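Local structure of hypothetical protein (Bacteroides uniformis, 4QE0) at residues R78-Q83 with P178-P182. The protein is of unknown function, a DUF5043-family member from a gut bacterium that is built round an antiparallel sheet and seen here as a two-chain assembly. Numbering follows the deposited sequence.
Sequences RFMSQQ and PLPPP. With SO4 (sulfate ion), chain I.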
# COMPACT_ATOMS: atom_id res chain seq x y z
N ARG A 78 13.29 -6.56 0.66
CA ARG A 78 12.34 -6.78 1.72
C ARG A 78 11.18 -5.79 1.64
O ARG A 78 10.01 -6.17 1.60
CB ARG A 78 13.04 -6.67 3.09
CG ARG A 78 12.18 -7.12 4.28
CD ARG A 78 11.37 -6.01 4.89
NE ARG A 78 12.09 -4.76 5.13
CZ ARG A 78 11.46 -3.62 5.42
NH1 ARG A 78 10.14 -3.61 5.54
NH2 ARG A 78 12.14 -2.49 5.61
N PHE A 79 11.51 -4.51 1.57
CA PHE A 79 10.49 -3.50 1.53
C PHE A 79 9.56 -3.64 0.33
O PHE A 79 8.34 -3.55 0.47
CB PHE A 79 11.08 -2.08 1.55
CG PHE A 79 10.01 -1.02 1.45
CD1 PHE A 79 9.09 -0.86 2.46
CD2 PHE A 79 9.88 -0.24 0.31
CE1 PHE A 79 8.07 0.08 2.37
CE2 PHE A 79 8.86 0.69 0.20
CZ PHE A 79 7.96 0.85 1.23
N MSE A 80 10.13 -3.80 -0.86
CA MSE A 80 9.30 -3.88 -2.06
C MSE A 80 8.41 -5.10 -2.00
O MSE A 80 7.27 -5.02 -2.44
CB MSE A 80 10.14 -3.87 -3.34
CG MSE A 80 10.81 -2.54 -3.58
SE MSE A 80 9.68 -1.28 -4.60
CE MSE A 80 8.48 -0.45 -3.26
N SER A 81 8.89 -6.22 -1.46
CA SER A 81 8.07 -7.41 -1.33
C SER A 81 6.90 -7.19 -0.38
O SER A 81 5.75 -7.58 -0.68
CB SER A 81 8.88 -8.61 -0.79
OG SER A 81 9.91 -8.90 -1.69
N GLN A 82 7.18 -6.56 0.75
CA GLN A 82 6.14 -6.33 1.74
C GLN A 82 5.20 -5.26 1.28
O GLN A 82 4.01 -5.29 1.60
CB GLN A 82 6.75 -5.99 3.09
CG GLN A 82 7.50 -7.17 3.69
CD GLN A 82 8.07 -6.87 5.06
OE1 GLN A 82 8.21 -5.72 5.45
NE2 GLN A 82 8.44 -7.92 5.78
N GLN A 83 5.72 -4.31 0.50
CA GLN A 83 4.83 -3.26 -0.02
C GLN A 83 3.81 -3.83 -1.01
O GLN A 83 2.65 -3.38 -1.01
CB GLN A 83 5.65 -2.13 -0.62
CG GLN A 83 4.85 -0.91 -1.07
CD GLN A 83 4.23 -0.09 0.05
OE1 GLN A 83 4.41 -0.35 1.24
NE2 GLN A 83 3.47 0.94 -0.35
N PRO A 178 4.39 -2.08 5.95
CA PRO A 178 5.73 -2.50 6.27
C PRO A 178 6.55 -1.41 6.97
O PRO A 178 6.34 -0.22 6.75
CB PRO A 178 6.37 -2.79 4.92
CG PRO A 178 5.35 -2.49 3.89
CD PRO A 178 4.18 -1.83 4.51
N LEU A 179 7.52 -1.85 7.76
CA LEU A 179 8.56 -0.96 8.25
C LEU A 179 9.25 -0.32 7.03
O LEU A 179 9.58 -0.99 6.04
CB LEU A 179 9.56 -1.77 9.08
CG LEU A 179 10.35 -1.05 10.17
CD1 LEU A 179 9.42 -0.44 11.20
CD2 LEU A 179 11.30 -2.05 10.82
N PRO A 180 9.46 1.00 7.07
CA PRO A 180 10.11 1.60 5.91
C PRO A 180 11.56 1.13 5.77
O PRO A 180 12.16 0.69 6.75
CB PRO A 180 10.03 3.11 6.18
CG PRO A 180 9.70 3.25 7.61
CD PRO A 180 9.09 1.98 8.10
N PRO A 181 12.11 1.20 4.56
CA PRO A 181 13.52 0.90 4.39
C PRO A 181 14.34 2.05 5.03
O PRO A 181 13.82 3.14 5.19
CB PRO A 181 13.69 0.85 2.88
CG PRO A 181 12.59 1.69 2.33
CD PRO A 181 11.52 1.83 3.36
N PRO A 182 15.59 1.79 5.44
CA PRO A 182 16.35 2.92 6.00
C PRO A 182 16.71 3.93 4.90
O PRO A 182 16.76 3.58 3.72
CB PRO A 182 17.61 2.25 6.56
CG PRO A 182 17.78 1.02 5.73
CD PRO A 182 16.40 0.56 5.32
S SO4 I . 15.59 -3.30 5.40
O1 SO4 I . 17.03 -3.32 5.05
O2 SO4 I . 15.40 -2.78 6.78
O3 SO4 I . 14.87 -2.40 4.46
O4 SO4 I . 15.07 -4.68 5.36
O HOH W 1 7.99 -4.71 7.97
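R78 and F79, in the first turn of helix 78-90, receive the proline-rich tail at L179 and P181, a worked example of how a proline-rich, extended segment, poor in N-H donors, is held through its carbonyl oxygens and the C-H groups of its proline rings. The backbone torsions of 178-182 are polyproline II-like. The R78 guanidinium meets it edge-on: NH1 and NH2 both point at L179 O, at 2.7 Å and 3.0 Å, with that oxygen lying almost in the guanidinium plane. NH2 adds a weak bond to P180 O. Bends at chi2 (-90°) and chi3 fold the arginine back over its helix, F79 CB under one guanidinium face, and there NH1 also reaches Q82 OE1 (2.9 Å). From another part of the same edge, NE and NH2 hold a sulfate, probably from the crystallisation liquor, the NE bond to O4 being nearly straight at 169°. Q82 OE1 further accepts from a water that takes the N-H of L179, the one backbone donor among these five tail residues. F79, its CG anti to the backbone N (chi1 178°), turns one ring face to the tail; P181 CD sits over it in a CH-pi contact, 3.8 Å from the centroid, while F41 of the second subunit also meets the ring. P178 slides past Q82, its CB 3.7 Å from Q82 CB. P178 CG lies 3.5 Å from Q83 OE1, the two side chains crossing at about a right angle, and Q83 NE2 is bonded to Q149. Were R78 replaced by alanine, L179 O would probably lose its two arginine donors and the Q82 amide be held less firmly, by its water. The chemistry thus implies a tail held on the helix through L179 O, weakly through P180 O, and through proline C-H contacts, with one planar cation joining tail, helix and anion.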